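Local coordinates for tail spike protein (Acinetobacter phage vB_AbaP_AS12, PDB 6EU4) that forms a trimeric phage tailspike that probably binds and degrades the capsular polysaccharide of its Acinetobacter baumannii host, at residues 179-184 / 213-218; 235-240 / 262-267; 271-276 / 289-294. One frame throughout, in Å; residues are numbered along the deposited sequence.

Contact 1: residues 179-184 / 213-218; sequences AIPRVG and APLIAL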
loop_
_atom_site.group_PDB
_atom_site.type_symbol
_atom_site.label_atom_id
_atom_site.label_comp_id
_atom_site.label_asym_id
_atom_site.label_seq_id
_atom_site.Cartn_x
_atom_site.Cartn_y
_atom_site.Cartn_z
ATOM N N ALA A 179 -3.297 -20.104 -23.479
ATOM C CA ALA A 179 -2.526 -19.023 -24.085
ATOM C C ALA A 179 -1.266 -19.617 -24.706
ATOM O O ALA A 179 -0.509 -20.311 -24.022
ATOM C CB ALA A 179 -2.140 -17.973 -23.039
ATOM N N ILE A 180 -1.047 -19.346 -25.989
ATOM C CA ILE A 180 0.087 -19.892 -26.738
ATOM C C ILE A 180 0.814 -18.763 -27.471
ATOM O O ILE A 180 0.176 -18.014 -28.225
ATOM C CB ILE A 180 -0.377 -20.966 -27.743
ATOM C CG1 ILE A 180 -1.179 -22.057 -27.041
ATOM C CG2 ILE A 180 0.819 -21.529 -28.522
ATOM C CD1 ILE A 180 -1.662 -23.229 -27.957
ATOM N N PRO A 181 2.139 -18.628 -27.357
ATOM C CA PRO A 181 2.819 -17.564 -28.111
ATOM C C PRO A 181 2.710 -17.785 -29.613
ATOM O O PRO A 181 2.688 -18.918 -30.109
ATOM C CB PRO A 181 4.284 -17.662 -27.648
ATOM C CG PRO A 181 4.216 -18.419 -26.350
ATOM C CD PRO A 181 3.078 -19.380 -26.516
ATOM N N ARG A 182 2.664 -16.674 -30.343
ATOM C CA ARG A 182 2.865 -16.741 -31.789
ATOM C C ARG A 182 4.190 -17.423 -32.104
ATOM O O ARG A 182 5.136 -17.387 -31.317
ATOM C CB ARG A 182 2.862 -15.342 -32.394
ATOM C CG ARG A 182 1.562 -14.572 -32.296
ATOM C CD ARG A 182 1.810 -13.116 -32.785
ATOM N NE ARG A 182 0.578 -12.367 -32.970
ATOM C CZ ARG A 182 0.528 -11.081 -33.312
ATOM N NH1 ARG A 182 1.644 -10.382 -33.481
ATOM N NH2 ARG A 182 -0.647 -10.492 -33.475
ATOM N N VAL A 183 4.257 -18.060 -33.277
ATOM C CA VAL A 183 5.506 -18.682 -33.708
ATOM C C VAL A 183 6.571 -17.611 -33.841
ATOM O O VAL A 183 6.333 -16.542 -34.414
ATOM C CB VAL A 183 5.299 -19.459 -35.020
ATOM C CG1 VAL A 183 4.351 -20.616 -34.794
ATOM C CG2 VAL A 183 4.766 -18.545 -36.119
ATOM N N GLY A 184 7.744 -17.871 -33.263
ATOM C CA GLY A 184 8.816 -16.897 -33.208
ATOM C C GLY A 184 8.860 -16.062 -31.944
ATOM O O GLY A 184 9.897 -15.441 -31.664
ATOM N N ALA A 213 -2.081 -20.744 -19.017
ATOM C CA ALA A 213 -1.431 -19.591 -19.643
ATOM C C ALA A 213 0.036 -19.608 -19.249
ATOM O O ALA A 213 0.496 -18.770 -18.462
ATOM C CB ALA A 213 -2.115 -18.293 -19.224
ATOM N N PRO A 214 0.803 -20.559 -19.780
ATOM C CA PRO A 214 2.147 -20.784 -19.228
ATOM C C PRO A 214 3.066 -19.583 -19.404
ATOM O O PRO A 214 3.765 -19.205 -18.455
ATOM C CB PRO A 214 2.648 -22.015 -19.992
ATOM C CG PRO A 214 1.751 -22.135 -21.208
ATOM C CD PRO A 214 0.417 -21.586 -20.758
ATOM N N LEU A 215 3.079 -18.975 -20.588
ATOM C CA LEU A 215 4.007 -17.893 -20.939
ATOM C C LEU A 215 3.165 -16.704 -21.405
ATOM O O LEU A 215 2.660 -16.710 -22.533
ATOM C CB LEU A 215 4.989 -18.342 -22.032
ATOM C CG LEU A 215 5.712 -19.681 -21.821
ATOM C CD1 LEU A 215 6.564 -20.038 -23.036
ATOM C CD2 LEU A 215 6.574 -19.647 -20.567
ATOM N N ILE A 216 3.014 -15.689 -20.550
ATOM C CA ILE A 216 2.159 -14.540 -20.855
ATOM C C ILE A 216 2.854 -13.259 -20.428
ATOM O O ILE A 216 3.681 -13.245 -19.507
ATOM C CB ILE A 216 0.766 -14.624 -20.177
ATOM C CG1 ILE A 216 0.912 -14.901 -18.681
ATOM C CG2 ILE A 216 -0.086 -15.684 -20.856
ATOM C CD1 ILE A 216 -0.391 -14.801 -17.900
ATOM N N ALA A 217 2.521 -12.175 -21.118
ATOM C CA ALA A 217 3.124 -10.891 -20.801
ATOM C C ALA A 217 2.223 -9.772 -21.283
ATOM O O ALA A 217 1.453 -9.933 -22.234
ATOM C CB ALA A 217 4.496 -10.726 -21.462
ATOM N N LEU A 218 2.391 -8.618 -20.653
ATOM C CA LEU A 218 1.924 -7.352 -21.209
ATOM C C LEU A 218 0.428 -7.388 -21.531
ATOM O O LEU A 218 0.001 -7.032 -22.632
ATOM C CB LEU A 218 2.738 -7.001 -22.452
ATOM C CG LEU A 218 4.236 -6.847 -22.219
ATOM C CD1 LEU A 218 4.962 -6.942 -23.561
ATOM C CD2 LEU A 218 4.574 -5.541 -21.528
HETATM O O HOH W 1 1.867 -19.341 -23.235
#
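The methyl of Ala-179 rests against two residues of the next coil. Its CB lies 3.8 Å from CB of Ala-213 and 3.8 Å from CG2 of Ile-216. Ile-216 offers this branch because CG1 stands between its backbone N and carbonyl carbon (chi1 51°), which leaves CG2 anti to the carbonyl carbon. The CA atoms of Ala-179 and Ala-213 are 4.6 Å apart, the ordinary spacing of neighbouring strands. No direct hydrogen bond joins the two segments. A water takes that role. It donates to O of Ala-179 at 2.7 Å and accepts from N of Leu-215 at 2.9 Å. The same carbonyl O of Ala-179 has CD of Pro-214 beside it at 3.6 Å. Further along, the ring of Pro-181 meets the leucine only loosely, with CG 4.4 Å from CD1 of Leu-215. Beyond this the two segments diverge, and Arg-182 makes a salt bridge to Asp-146 of a neighbouring subunit. Ala-179 is also backbone-bonded to Tyr-212. Parallel pairing of strands 175-179 and 211-212, with apolar residues stacked on the next coil, fits the parallel beta-helix known from phage tailspikes.

Contact 2: residues 235-240 / 262-267; sequences SVDAWM and TAWTPN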
loop_
_atom_site.group_PDB
_atom_site.type_symbol
_atom_site.label_atom_id
_atom_site.label_comp_id
_atom_site.label_asym_id
_atom_site.label_seq_id
_atom_site.Cartn_x
_atom_site.Cartn_y
_atom_site.Cartn_z
ATOM N N SER A 235 0.093 -20.714 -14.609
ATOM C CA SER A 235 1.087 -20.034 -15.425
ATOM C C SER A 235 2.481 -20.410 -14.932
ATOM O O SER A 235 2.663 -20.832 -13.784
ATOM C CB SER A 235 0.860 -18.513 -15.369
ATOM O OG SER A 235 1.781 -17.784 -16.163
ATOM N N VAL A 236 3.464 -20.236 -15.817
ATOM C CA VAL A 236 4.876 -20.510 -15.535
ATOM C C VAL A 236 5.695 -19.225 -15.449
ATOM O O VAL A 236 6.528 -19.058 -14.549
ATOM C CB VAL A 236 5.472 -21.446 -16.610
ATOM C CG1 VAL A 236 6.958 -21.611 -16.416
ATOM C CG2 VAL A 236 4.786 -22.814 -16.618
ATOM N N ASP A 237 5.521 -18.334 -16.425
ATOM C CA ASP A 237 6.322 -17.121 -16.567
ATOM C C ASP A 237 5.352 -16.066 -17.082
ATOM O O ASP A 237 4.959 -16.100 -18.255
ATOM C CB ASP A 237 7.497 -17.338 -17.522
ATOM C CG ASP A 237 8.414 -16.114 -17.655
ATOM O OD1 ASP A 237 7.979 -14.965 -17.465
ATOM O OD2 ASP A 237 9.599 -16.319 -18.007
ATOM N N ALA A 238 4.944 -15.171 -16.188
ATOM C CA ALA A 238 4.045 -14.066 -16.474
ATOM C C ALA A 238 4.738 -12.781 -16.061
ATOM O O ALA A 238 5.314 -12.704 -14.967
ATOM C CB ALA A 238 2.718 -14.233 -15.710
ATOM N N TRP A 239 4.700 -11.777 -16.924
ATOM C CA TRP A 239 5.253 -10.488 -16.536
ATOM C C TRP A 239 4.427 -9.345 -17.099
ATOM O O TRP A 239 3.854 -9.435 -18.190
ATOM C CB TRP A 239 6.719 -10.378 -16.945
ATOM C CG TRP A 239 7.051 -10.595 -18.399
ATOM C CD1 TRP A 239 7.174 -11.801 -19.062
ATOM C CD2 TRP A 239 7.333 -9.583 -19.357
ATOM N NE1 TRP A 239 7.525 -11.584 -20.366
ATOM C CE2 TRP A 239 7.626 -10.231 -20.576
ATOM C CE3 TRP A 239 7.375 -8.182 -19.301
ATOM C CZ2 TRP A 239 7.937 -9.527 -21.734
ATOM C CZ3 TRP A 239 7.700 -7.488 -20.450
ATOM C CH2 TRP A 239 7.980 -8.167 -21.648
HETATM N N MSE A 240 4.337 -8.277 -16.315
HETATM C CA MSE A 240 3.573 -7.106 -16.724
HETATM C C MSE A 240 2.143 -7.482 -17.121
HETATM O O MSE A 240 1.691 -7.193 -18.238
HETATM C CB MSE A 240 4.275 -6.368 -17.870
HETATM C CG MSE A 240 5.464 -5.574 -17.420
HETATM SE SE MSE A 240 4.843 -3.942 -16.487
HETATM C CE MSE A 240 6.553 -3.414 -15.726
ATOM N N THR A 262 7.195 -27.648 -16.192
ATOM C CA THR A 262 7.604 -27.625 -17.598
ATOM C C THR A 262 9.118 -27.427 -17.677
ATOM O O THR A 262 9.804 -27.203 -16.670
ATOM C CB THR A 262 6.893 -26.521 -18.412
ATOM O OG1 THR A 262 7.539 -25.247 -18.199
ATOM C CG2 THR A 262 5.413 -26.426 -18.050
ATOM N N ALA A 263 9.646 -27.483 -18.905
ATOM C CA ALA A 263 11.068 -27.247 -19.121
ATOM C C ALA A 263 11.461 -25.787 -18.930
ATOM O O ALA A 263 12.654 -25.482 -18.825
ATOM C CB ALA A 263 11.458 -27.684 -20.537
ATOM N N TRP A 264 10.497 -24.878 -18.909
ATOM C CA TRP A 264 10.792 -23.453 -18.792
ATOM C C TRP A 264 11.084 -23.095 -17.343
ATOM O O TRP A 264 10.349 -23.497 -16.438
ATOM C CB TRP A 264 9.598 -22.656 -19.292
ATOM C CG TRP A 264 9.797 -21.214 -19.535
ATOM C CD1 TRP A 264 9.770 -20.202 -18.606
ATOM C CD2 TRP A 264 9.998 -20.590 -20.806
ATOM N NE1 TRP A 264 9.948 -18.996 -19.230
ATOM C CE2 TRP A 264 10.092 -19.203 -20.577
ATOM C CE3 TRP A 264 10.105 -21.072 -22.115
ATOM C CZ2 TRP A 264 10.296 -18.293 -21.607
ATOM C CZ3 TRP A 264 10.309 -20.170 -23.138
ATOM C CH2 TRP A 264 10.401 -18.790 -22.878
ATOM N N THR A 265 12.142 -22.331 -17.124
ATOM C CA THR A 265 12.470 -21.899 -15.768
ATOM C C THR A 265 11.457 -20.886 -15.239
ATOM O O THR A 265 11.319 -19.798 -15.827
ATOM C CB THR A 265 13.866 -21.295 -15.760
ATOM O OG1 THR A 265 14.814 -22.326 -16.102
ATOM C CG2 THR A 265 14.195 -20.711 -14.404
ATOM N N PRO A 266 10.779 -21.161 -14.120
ATOM C CA PRO A 266 9.821 -20.189 -13.576
ATOM C C PRO A 266 10.454 -18.848 -13.261
ATOM O O PRO A 266 11.529 -18.757 -12.664
ATOM C CB PRO A 266 9.313 -20.862 -12.298
ATOM C CG PRO A 266 9.460 -22.302 -12.565
ATOM C CD PRO A 266 10.722 -22.433 -13.379
ATOM N N ASN A 267 9.745 -17.795 -13.649
ATOM C CA ASN A 267 10.118 -16.426 -13.324
ATOM C C ASN A 267 8.925 -15.545 -13.631
ATOM O O ASN A 267 8.254 -15.762 -14.636
ATOM C CB ASN A 267 11.331 -15.960 -14.137
ATOM C CG ASN A 267 11.858 -14.621 -13.669
ATOM O OD1 ASN A 267 11.808 -13.620 -14.390
ATOM N ND2 ASN A 267 12.337 -14.588 -12.444
HETATM O O HOH W 2 9.852 -12.742 -16.217
#
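OD2 of Asp-237 is gripped by two donors. NE1 of Trp-264 gives it a hydrogen bond of 3.0 Å, nearly straight at 167°, and the hydroxyl of Tyr-187 bonds to the same oxygen. The indole N-H arrives on the anti side of the carboxylate, 18° out of its plane. The oxygen itself lies close to the ring plane, at the edge of the indole. Carboxylate and ring are turned 68° against each other. The aspartate reaches the indole with CG anti to its own backbone N. Its other oxygen, OD1, receives a bond from a water at 3.2 Å. In one of two conformers of Asn-267 that water also donates to its OD1, so this link between the side chains is doubtful. O of Asn-267 sits 3.0 Å from OD1 of Asp-237, but both are acceptors and no bond forms. This carbonyl faces the aspartate backbone instead, with a CA-H...O contact of 3.1 Å from CA of Asp-237. Val-236 supplies the apolar part. Its CG1 lies 3.8 Å from CD1 of Trp-264, and its CG2 meets CG2 of Thr-262 tip to tip. Thr-262 opens an ST turn, its OG1 accepting from N of Trp-264. The loop 262-267 thus folds back on strand 237-239, between strands 253-257 and 268-274 in sequence. Trp-264 also packs on Leu-215 of the neighbouring parallel strand 215-217 and on Met-169 of strand 167-170.

Contact 3: residues 271-276 / 289-294; sequences QTFIGC and NKMQGC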
loop_
_atom_site.group_PDB
_atom_site.type_symbol
_atom_site.label_atom_id
_atom_site.label_comp_id
_atom_site.label_asym_id
_atom_site.label_seq_id
_atom_site.Cartn_x
_atom_site.Cartn_y
_atom_site.Cartn_z
ATOM N N GLN A 271 3.009 -8.588 -11.493
ATOM C CA GLN A 271 1.615 -9.035 -11.545
ATOM C C GLN A 271 0.821 -8.279 -10.488
ATOM O O GLN A 271 1.205 -8.264 -9.315
ATOM C CB GLN A 271 1.483 -10.542 -11.297
ATOM C CG GLN A 271 2.280 -11.406 -12.257
ATOM C CD GLN A 271 1.775 -11.311 -13.685
ATOM O OE1 GLN A 271 0.670 -11.761 -14.005
ATOM N NE2 GLN A 271 2.587 -10.730 -14.560
ATOM N N THR A 272 -0.260 -7.627 -10.906
ATOM C CA THR A 272 -1.162 -6.948 -9.985
ATOM C C THR A 272 -2.500 -7.669 -9.983
ATOM O O THR A 272 -3.033 -7.998 -11.048
ATOM C CB THR A 272 -1.393 -5.480 -10.380
ATOM O OG1 THR A 272 -0.152 -4.766 -10.415
ATOM C CG2 THR A 272 -2.275 -4.773 -9.330
ATOM N N PHE A 273 -3.055 -7.864 -8.783
ATOM C CA PHE A 273 -4.371 -8.467 -8.586
ATOM C C PHE A 273 -5.211 -7.504 -7.772
ATOM O O PHE A 273 -4.844 -7.173 -6.640
ATOM C CB PHE A 273 -4.272 -9.806 -7.855
ATOM C CG PHE A 273 -3.396 -10.809 -8.556
ATOM C CD1 PHE A 273 -2.037 -10.844 -8.313
ATOM C CD2 PHE A 273 -3.931 -11.722 -9.452
ATOM C CE1 PHE A 273 -1.224 -11.762 -8.969
ATOM C CE2 PHE A 273 -3.108 -12.631 -10.114
ATOM C CZ PHE A 273 -1.773 -12.652 -9.860
ATOM N N ILE A 274 -6.321 -7.051 -8.348
ATOM C CA ILE A 274 -7.226 -6.100 -7.715
ATOM C C ILE A 274 -8.596 -6.746 -7.647
ATOM O O ILE A 274 -9.188 -7.059 -8.691
ATOM C CB ILE A 274 -7.283 -4.776 -8.496
ATOM C CG1 ILE A 274 -5.876 -4.151 -8.500
ATOM C CG2 ILE A 274 -8.283 -3.820 -7.856
ATOM C CD1 ILE A 274 -5.760 -2.885 -9.320
ATOM N N GLY A 275 -9.108 -6.935 -6.433
ATOM C CA GLY A 275 -10.448 -7.511 -6.299
ATOM C C GLY A 275 -10.581 -8.894 -6.898
ATOM O O GLY A 275 -11.653 -9.246 -7.415
ATOM N N CYS A 276 -9.529 -9.697 -6.816
ATOM C CA CYS A 276 -9.577 -11.075 -7.267
ATOM C C CYS A 276 -9.974 -11.976 -6.108
ATOM O O CYS A 276 -9.907 -11.595 -4.935
ATOM C CB CYS A 276 -8.236 -11.515 -7.854
ATOM S SG CYS A 276 -7.802 -10.549 -9.366
ATOM N N ASN A 289 5.339 -18.946 -7.107
ATOM C CA ASN A 289 6.752 -19.267 -7.200
ATOM C C ASN A 289 7.432 -18.245 -8.101
ATOM O O ASN A 289 6.958 -17.981 -9.212
ATOM C CB ASN A 289 6.928 -20.690 -7.744
ATOM C CG ASN A 289 8.380 -21.072 -7.896
ATOM O OD1 ASN A 289 9.202 -20.852 -6.990
ATOM N ND2 ASN A 289 8.719 -21.641 -9.055
ATOM N N LYS A 290 8.513 -17.648 -7.607
ATOM C CA LYS A 290 9.282 -16.642 -8.347
ATOM C C LYS A 290 8.394 -15.488 -8.799
ATOM O O LYS A 290 8.518 -14.975 -9.913
ATOM C CB LYS A 290 10.014 -17.274 -9.528
ATOM C CG LYS A 290 11.085 -18.292 -9.128
ATOM C CD LYS A 290 12.350 -17.632 -8.563
ATOM C CE LYS A 290 13.479 -18.658 -8.335
ATOM N NZ LYS A 290 14.789 -18.008 -8.008
HETATM N N MSE A 291 7.532 -15.035 -7.895
HETATM C CA MSE A 291 6.635 -13.940 -8.171
HETATM C C MSE A 291 7.220 -12.637 -7.632
HETATM O O MSE A 291 7.020 -12.287 -6.458
HETATM C CB MSE A 291 5.250 -14.230 -7.560
HETATM C CG MSE A 291 4.400 -15.132 -8.480
HETATM SE SE MSE A 291 3.628 -14.130 -9.997
HETATM C CE MSE A 291 1.886 -13.746 -9.299
ATOM N N GLN A 292 7.926 -11.911 -8.495
ATOM C CA GLN A 292 8.582 -10.671 -8.107
ATOM C C GLN A 292 7.671 -9.478 -8.384
ATOM O O GLN A 292 6.973 -9.440 -9.405
ATOM C CB GLN A 292 9.899 -10.495 -8.868
ATOM C CG GLN A 292 10.707 -11.778 -9.085
ATOM C CD GLN A 292 10.988 -12.503 -7.790
ATOM O OE1 GLN A 292 10.777 -11.964 -6.706
ATOM N NE2 GLN A 292 11.473 -13.734 -7.895
ATOM N N GLY A 293 7.714 -8.481 -7.497
ATOM C CA GLY A 293 6.943 -7.259 -7.753
ATOM C C GLY A 293 5.443 -7.454 -7.850
ATOM O O GLY A 293 4.790 -6.806 -8.685
ATOM N N CYS A 294 4.877 -8.290 -6.984
ATOM C CA CYS A 294 3.465 -8.654 -7.018
ATOM C C CYS A 294 2.671 -7.906 -5.955
ATOM O O CYS A 294 3.048 -7.904 -4.778
ATOM C CB CYS A 294 3.324 -10.156 -6.793
ATOM S SG CYS A 294 1.632 -10.728 -6.658
HETATM O O HOH W 3 4.628 -10.670 -9.986
#
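The Phe-273 ring is met at its edge by two groups of segment 289-294. CE of selenomethionine Met-291 lies 3.7 Å from CE1 of Phe-273, and SG of Cys-294 lies 3.8 Å from the same CE1. Both sit near the ring plane. The sulfur is 5.0 Å from the ring centroid and 83° off the ring normal, a Cys sulfur-aromatic contact at the edge. The selenomethionine chain bends at chi2 (-77°) and again at chi3, which brings its methyl to the ring. It crosses Gln-271 at about a right angle, with SE 3.8 Å from CG of Gln-271. The backbones meet through a CA-H...O contact, 3.2 Å from CA of Cys-294 to O of Gln-271. A water accepts from N of Gln-271 at 3.0 Å and donates to O of Gln-292. In the next shell, Trp-243 stacks on Phe-273, and Trp-286 meets the phenyl ring edge to face. Across the segments the side chains thus join by dispersion and weak sulfur-aromatic attraction, while the water bridges the backbones. The buried amide of Gln-271 is satisfied elsewhere, OE1 by the indole N-H of Trp-243 and NE2 by O of Thr-269, so its contact with the selenomethionine can be apolar.

In the fold
From the N terminus, contact 1 comes first. Strand 175-179 ends, the chain runs through strands 188-189, 192-194 and 196-200, and segment 213-218 returns to close the loop. Contact 2 then brings loop 262-267 back on strand 237-239. Contact 3 closes the shortest excursion, from strand 268-274 to the long strand 284-304. The three follow in series; none nests in or crosses another. Contacts 1 and 2 meet directly, since strands 215-217 and 237-239 are neighbours in a small parallel sheet. Contacts 2 and 3 touch where the Gln-271 amide lies against the backbone of Ala-238 and Trp-239, and Pro-266 against Asn-289. Centres of contacts 1 and 3 are about 18 Å apart. Together they tie successive coils along the beta-helix.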